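Local coordinates for periplasmic binding protein (Thermotoga lettingae TMO, PDB 4RY8), which binds 5-methylthioribose in a cleft between two lobes and probably serves as the solute-binding component of a sugar transporter, at residues I89-D103 with D107-L119. Numbering follows the deposited sequence.
Sequences IKEALDRGIRVVTFD and DDNRVPEIEQDDL. With SR1 (5-S-methyl-5-thio-alpha-D-ribofuranose), chain G.
Thr101 and Ile114 hold strands 98-102 and 113-115 together in parallel: Thr101 N donates to Pro112 O (3.0 Å), Ile114 N to Thr101 O (2.8 Å), and Asp103 N to Ile114 O. Packing is tight here. Branched residues suit a buried strand; Ile114 lays CD1 against Val100 CG2 (3.8 Å), while on the other face Val111 CG1 meets Thr101 CG2. The solvent side, by contrast, is held by charge. Arg110, bent at chi3 (-67°), turns its guanidinium side-on to Asp108, NE to OD1 and NH2 to OD2 (2.9 Å), and rests one face on Leu93 CB and CD1. Lys90 NZ reaches Asp108 OD2 (2.9 Å) from the anti side, tilted somewhat out of the carboxylate plane, while OD1 also accepts Arg110 N in an Asx turn. An alanine in place of Asp108 would probably leave Lys90 and Arg110 without their shared carboxylate and free the guanidinium to swing off Leu93. Asp103 OD2 accepts an unusually close hydrogen bond from SR1 O1 (2.5 Å); Gln116 NE2 donates to SR1 O2 (3.0 Å), while its OE1 bonds Thr253. This parallel pair's C-terminal ends thus deliver Asp103 and Gln116 to the sugar between two alpha/beta lobes, as in periplasmic sugar-binding proteins.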
loop_
_atom_site.group_PDB
_atom_site.type_symbol
_atom_site.label_atom_id
_atom_site.label_comp_id
_atom_site.label_asym_id
_atom_site.label_seq_id
_atom_site.Cartn_x
_atom_site.Cartn_y
_atom_site.Cartn_z
ATOM N N ILE C 89 -27.033 -12.419 -8.967
ATOM C CA ILE C 89 -26.428 -12.651 -7.646
ATOM C C ILE C 89 -27.497 -12.580 -6.554
ATOM O O ILE C 89 -27.568 -13.465 -5.702
ATOM C CB ILE C 89 -25.255 -11.678 -7.355
ATOM C CG1 ILE C 89 -24.035 -12.042 -8.184
ATOM C CG2 ILE C 89 -24.803 -11.737 -5.905
ATOM C CD1 ILE C 89 -22.970 -10.966 -8.217
ATOM N N LYS C 90 -28.360 -11.559 -6.588
ATOM C CA LYS C 90 -29.400 -11.416 -5.566
ATOM C C LYS C 90 -30.394 -12.553 -5.635
ATOM O O LYS C 90 -30.783 -13.098 -4.592
ATOM C CB LYS C 90 -30.145 -10.095 -5.686
ATOM C CG LYS C 90 -29.272 -8.883 -5.438
ATOM C CD LYS C 90 -29.014 -8.601 -3.961
ATOM C CE LYS C 90 -28.609 -7.137 -3.790
ATOM N NZ LYS C 90 -28.128 -6.793 -2.423
ATOM N N GLU C 91 -30.823 -12.907 -6.855
ATOM C CA GLU C 91 -31.705 -14.051 -7.035
ATOM C C GLU C 91 -31.116 -15.318 -6.422
ATOM O O GLU C 91 -31.786 -16.016 -5.644
ATOM C CB GLU C 91 -31.962 -14.299 -8.507
ATOM C CG GLU C 91 -32.894 -15.464 -8.744
ATOM C CD GLU C 91 -33.306 -15.598 -10.193
ATOM O OE1 GLU C 91 -33.065 -14.656 -10.986
ATOM O OE2 GLU C 91 -33.865 -16.659 -10.536
ATOM N N ALA C 92 -29.873 -15.610 -6.791
ATOM C CA ALA C 92 -29.172 -16.757 -6.263
ATOM C C ALA C 92 -29.207 -16.785 -4.734
ATOM O O ALA C 92 -29.603 -17.779 -4.153
ATOM C CB ALA C 92 -27.751 -16.792 -6.778
ATOM N N LEU C 93 -28.812 -15.680 -4.106
ATOM C CA LEU C 93 -28.859 -15.535 -2.647
ATOM C C LEU C 93 -30.219 -15.828 -2.042
ATOM O O LEU C 93 -30.315 -16.547 -1.041
ATOM C CB LEU C 93 -28.395 -14.132 -2.238
ATOM C CG LEU C 93 -26.955 -13.774 -2.547
ATOM C CD1 LEU C 93 -26.753 -12.280 -2.361
ATOM C CD2 LEU C 93 -26.004 -14.602 -1.692
ATOM N N ASP C 94 -31.281 -15.311 -2.661
ATOM C CA ASP C 94 -32.625 -15.578 -2.208
ATOM C C ASP C 94 -33.041 -17.055 -2.297
ATOM O O ASP C 94 -33.871 -17.512 -1.519
ATOM C CB ASP C 94 -33.649 -14.777 -3.032
ATOM C CG ASP C 94 -33.585 -13.305 -2.765
ATOM O OD1 ASP C 94 -32.951 -12.871 -1.774
ATOM O OD2 ASP C 94 -34.190 -12.565 -3.554
ATOM N N ARG C 95 -32.519 -17.764 -3.281
ATOM C CA ARG C 95 -32.797 -19.195 -3.452
ATOM C C ARG C 95 -31.956 -20.060 -2.506
ATOM O O ARG C 95 -32.123 -21.278 -2.477
ATOM C CB ARG C 95 -32.552 -19.641 -4.911
ATOM C CG ARG C 95 -33.503 -19.037 -5.953
ATOM C CD ARG C 95 -34.895 -19.645 -5.875
ATOM N NE ARG C 95 -35.742 -18.950 -4.896
ATOM C CZ ARG C 95 -36.684 -19.516 -4.134
ATOM N NH1 ARG C 95 -36.936 -20.827 -4.191
ATOM N NH2 ARG C 95 -37.381 -18.758 -3.288
ATOM N N GLY C 96 -31.052 -19.454 -1.739
ATOM C CA GLY C 96 -30.302 -20.209 -0.752
ATOM C C GLY C 96 -28.983 -20.708 -1.288
ATOM O O GLY C 96 -28.324 -21.536 -0.656
ATOM N N ILE C 97 -28.605 -20.206 -2.457
ATOM C CA ILE C 97 -27.287 -20.494 -3.026
ATOM C C ILE C 97 -26.294 -19.516 -2.414
ATOM O O ILE C 97 -26.543 -18.284 -2.321
ATOM C CB ILE C 97 -27.295 -20.415 -4.569
ATOM C CG1 ILE C 97 -28.284 -21.427 -5.142
ATOM C CG2 ILE C 97 -25.901 -20.661 -5.162
ATOM C CD1 ILE C 97 -28.620 -21.198 -6.588
ATOM N N ARG C 98 -25.161 -20.060 -1.981
ATOM C CA ARG C 98 -24.116 -19.244 -1.395
ATOM C C ARG C 98 -23.259 -18.698 -2.547
ATOM O O ARG C 98 -23.075 -19.368 -3.579
ATOM C CB ARG C 98 -23.309 -20.042 -0.339
ATOM C CG ARG C 98 -24.183 -20.659 0.787
ATOM C CD ARG C 98 -25.333 -19.772 1.329
ATOM N NE ARG C 98 -26.088 -20.441 2.404
ATOM C CZ ARG C 98 -27.339 -20.161 2.804
ATOM N NH1 ARG C 98 -28.065 -19.199 2.242
ATOM N NH2 ARG C 98 -27.886 -20.859 3.793
ATOM N N VAL C 99 -22.798 -17.466 -2.390
ATOM C CA VAL C 99 -21.999 -16.790 -3.421
ATOM C C VAL C 99 -20.749 -16.197 -2.846
ATOM O O VAL C 99 -20.787 -15.569 -1.799
ATOM C CB VAL C 99 -22.813 -15.659 -4.074
ATOM C CG1 VAL C 99 -21.990 -14.986 -5.156
ATOM C CG2 VAL C 99 -24.109 -16.217 -4.629
ATOM N N VAL C 100 -19.645 -16.329 -3.550
ATOM C CA VAL C 100 -18.428 -15.650 -3.184
ATOM C C VAL C 100 -17.880 -15.139 -4.467
ATOM O O VAL C 100 -18.119 -15.756 -5.497
ATOM C CB VAL C 100 -17.406 -16.628 -2.515
ATOM C CG1 VAL C 100 -17.258 -17.908 -3.314
ATOM C CG2 VAL C 100 -16.029 -15.973 -2.332
ATOM N N THR C 101 -17.156 -14.028 -4.452
ATOM C CA THR C 101 -16.550 -13.541 -5.660
ATOM C C THR C 101 -15.055 -13.439 -5.586
ATOM O O THR C 101 -14.443 -13.364 -4.493
ATOM C CB THR C 101 -17.096 -12.171 -6.103
ATOM O OG1 THR C 101 -16.597 -11.173 -5.227
ATOM C CG2 THR C 101 -18.595 -12.152 -6.061
ATOM N N PHE C 102 -14.464 -13.493 -6.768
ATOM C CA PHE C 102 -13.072 -13.184 -6.984
ATOM C C PHE C 102 -13.113 -12.057 -7.957
ATOM O O PHE C 102 -13.668 -12.214 -9.043
ATOM C CB PHE C 102 -12.286 -14.358 -7.571
ATOM C CG PHE C 102 -10.858 -13.998 -7.927
ATOM C CD1 PHE C 102 -10.033 -13.377 -6.994
ATOM C CD2 PHE C 102 -10.353 -14.248 -9.180
ATOM C CE1 PHE C 102 -8.749 -13.009 -7.323
ATOM C CE2 PHE C 102 -9.048 -13.885 -9.522
ATOM C CZ PHE C 102 -8.258 -13.256 -8.588
ATOM N N ASP C 103 -12.550 -10.921 -7.587
ATOM C CA ASP C 103 -12.416 -9.811 -8.523
ATOM C C ASP C 103 -13.739 -9.251 -8.983
ATOM O O ASP C 103 -13.878 -8.830 -10.139
ATOM C CB ASP C 103 -11.550 -10.173 -9.735
ATOM C CG ASP C 103 -10.043 -10.080 -9.453
ATOM O OD1 ASP C 103 -9.641 -9.574 -8.398
ATOM O OD2 ASP C 103 -9.257 -10.467 -10.345
ATOM N N ASP C 107 -22.165 -5.100 -3.300
ATOM C CA ASP C 107 -22.801 -4.412 -2.178
ATOM C C ASP C 107 -23.789 -5.322 -1.459
ATOM O O ASP C 107 -24.974 -5.059 -1.446
ATOM C CB ASP C 107 -23.549 -3.151 -2.694
ATOM C CG ASP C 107 -24.212 -2.326 -1.573
ATOM O OD1 ASP C 107 -23.847 -2.461 -0.393
ATOM O OD2 ASP C 107 -25.101 -1.513 -1.887
ATOM N N ASP C 108 -23.300 -6.386 -0.837
ATOM C CA ASP C 108 -24.176 -7.276 -0.082
ATOM C C ASP C 108 -23.298 -8.010 0.903
ATOM O O ASP C 108 -22.354 -8.658 0.482
ATOM C CB ASP C 108 -24.864 -8.283 -1.018
ATOM C CG ASP C 108 -25.952 -9.073 -0.321
ATOM O OD1 ASP C 108 -25.655 -9.745 0.693
ATOM O OD2 ASP C 108 -27.105 -9.022 -0.798
ATOM N N ASN C 109 -23.614 -7.907 2.192
ATOM C CA ASN C 109 -22.787 -8.469 3.278
ATOM C C ASN C 109 -22.735 -9.995 3.331
ATOM O O ASN C 109 -21.882 -10.559 4.032
ATOM C CB ASN C 109 -23.231 -7.876 4.642
ATOM C CG ASN C 109 -22.488 -8.473 5.851
ATOM O OD1 ASN C 109 -23.116 -9.055 6.743
ATOM N ND2 ASN C 109 -21.163 -8.300 5.908
ATOM N N ARG C 110 -23.602 -10.667 2.573
ATOM C CA ARG C 110 -23.605 -12.136 2.493
ATOM C C ARG C 110 -22.502 -12.721 1.598
ATOM O O ARG C 110 -22.193 -13.915 1.698
ATOM C CB ARG C 110 -24.959 -12.630 1.997
ATOM C CG ARG C 110 -26.091 -12.446 2.997
ATOM C CD ARG C 110 -27.441 -12.806 2.382
ATOM N NE ARG C 110 -27.807 -11.866 1.335
ATOM C CZ ARG C 110 -28.953 -11.879 0.659
ATOM N NH1 ARG C 110 -29.877 -12.809 0.889
ATOM N NH2 ARG C 110 -29.159 -10.953 -0.269
ATOM N N VAL C 111 -21.908 -11.872 0.755
ATOM C CA VAL C 111 -20.946 -12.289 -0.274
ATOM C C VAL C 111 -19.546 -11.846 0.025
ATOM O O VAL C 111 -19.194 -10.696 -0.215
ATOM C CB VAL C 111 -21.310 -11.638 -1.615
ATOM C CG1 VAL C 111 -20.357 -12.072 -2.718
ATOM C CG2 VAL C 111 -22.758 -11.966 -1.942
ATOM N N PRO C 112 -18.712 -12.770 0.497
ATOM C CA PRO C 112 -17.333 -12.444 0.615
ATOM C C PRO C 112 -16.718 -12.140 -0.721
ATOM O O PRO C 112 -17.088 -12.753 -1.748
ATOM C CB PRO C 112 -16.695 -13.706 1.230
ATOM C CG PRO C 112 -17.813 -14.575 1.629
ATOM C CD PRO C 112 -19.012 -14.157 0.874
ATOM N N GLU C 113 -15.793 -11.186 -0.696
ATOM C CA GLU C 113 -15.029 -10.792 -1.832
ATOM C C GLU C 113 -13.540 -11.153 -1.646
ATOM O O GLU C 113 -12.854 -10.629 -0.763
ATOM C CB GLU C 113 -15.168 -9.300 -2.063
ATOM C CG GLU C 113 -16.563 -8.824 -2.364
ATOM C CD GLU C 113 -16.622 -7.308 -2.450
ATOM O OE1 GLU C 113 -15.584 -6.670 -2.786
ATOM O OE2 GLU C 113 -17.708 -6.724 -2.196
ATOM N N ILE C 114 -13.065 -12.054 -2.502
ATOM C CA ILE C 114 -11.635 -12.405 -2.617
ATOM C C ILE C 114 -10.947 -11.460 -3.602
ATOM O O ILE C 114 -11.439 -11.227 -4.709
ATOM C CB ILE C 114 -11.445 -13.881 -3.056
ATOM C CG1 ILE C 114 -12.158 -14.816 -2.067
ATOM C CG2 ILE C 114 -9.967 -14.220 -3.117
ATOM C CD1 ILE C 114 -12.257 -16.276 -2.482
ATOM N N GLU C 115 -9.833 -10.872 -3.201
ATOM C CA GLU C 115 -8.961 -10.233 -4.165
ATOM C C GLU C 115 -7.538 -10.282 -3.725
ATOM O O GLU C 115 -7.246 -10.713 -2.597
ATOM C CB GLU C 115 -9.356 -8.768 -4.355
ATOM C CG GLU C 115 -9.428 -7.990 -3.056
ATOM C CD GLU C 115 -9.304 -6.505 -3.308
ATOM O OE1 GLU C 115 -10.352 -5.807 -3.345
ATOM O OE2 GLU C 115 -8.159 -6.060 -3.495
ATOM N N GLN C 116 -6.654 -9.821 -4.608
ATOM C CA GLN C 116 -5.226 -9.854 -4.320
ATOM C C GLN C 116 -4.683 -8.569 -3.729
ATOM O O GLN C 116 -3.476 -8.274 -3.870
ATOM C CB GLN C 116 -4.490 -10.157 -5.583
ATOM C CG GLN C 116 -4.913 -11.460 -6.191
ATOM C CD GLN C 116 -4.374 -11.642 -7.569
ATOM O OE1 GLN C 116 -3.385 -12.329 -7.773
ATOM N NE2 GLN C 116 -5.012 -11.033 -8.527
ATOM N N ASP C 117 -5.562 -7.846 -3.026
ATOM C CA ASP C 117 -5.261 -6.531 -2.460
ATOM C C ASP C 117 -4.801 -5.700 -3.628
ATOM O O ASP C 117 -3.656 -5.282 -3.707
ATOM C CB ASP C 117 -4.244 -6.554 -1.305
ATOM C CG ASP C 117 -4.263 -5.287 -0.496
ATOM O OD1 ASP C 117 -4.787 -4.245 -0.975
ATOM O OD2 ASP C 117 -3.803 -5.302 0.649
ATOM N N ASP C 118 -5.714 -5.432 -4.551
ATOM C CA ASP C 118 -5.309 -4.718 -5.786
ATOM C C ASP C 118 -4.854 -3.248 -5.645
ATOM O O ASP C 118 -4.058 -2.738 -6.475
ATOM C CB ASP C 118 -6.362 -4.861 -6.855
ATOM C CG ASP C 118 -6.437 -6.265 -7.381
ATOM O OD1 ASP C 118 -5.401 -6.800 -7.884
ATOM O OD2 ASP C 118 -7.505 -6.856 -7.198
ATOM N N LEU C 119 -5.373 -2.584 -4.624
ATOM C CA LEU C 119 -4.910 -1.260 -4.289
ATOM C C LEU C 119 -3.443 -1.347 -3.846
ATOM O O LEU C 119 -2.605 -0.590 -4.283
ATOM C CB LEU C 119 -5.788 -0.672 -3.219
ATOM C CG LEU C 119 -7.207 -0.337 -3.676
ATOM C CD1 LEU C 119 -8.051 0.189 -2.543
ATOM C CD2 LEU C 119 -7.152 0.638 -4.834
HETATM C CS SR1 G . -8.460 -9.043 -17.326
HETATM S S SR1 G . -8.337 -8.823 -15.566
HETATM C C5 SR1 G . -6.689 -9.559 -15.439
HETATM C C4 SR1 G . -6.194 -9.566 -13.995
HETATM O O4 SR1 G . -7.138 -10.275 -13.262
HETATM C C1 SR1 G . -6.514 -11.159 -12.309
HETATM O O1 SR1 G . -6.878 -10.723 -11.043
HETATM C C2 SR1 G . -5.004 -11.098 -12.477
HETATM O O2 SR1 G . -4.232 -10.529 -11.385
HETATM C C3 SR1 G . -4.870 -10.279 -13.745
HETATM O O3 SR1 G . -3.808 -9.343 -13.627
HETATM O O HOH W 1 -23.221 -16.280 0.279
HETATM O O HOH W 2 -14.093 -10.140 -5.189
HETATM O O HOH W 3 -10.024 -7.001 -7.584
HETATM O O HOH W 4 -7.165 -9.471 -7.444
#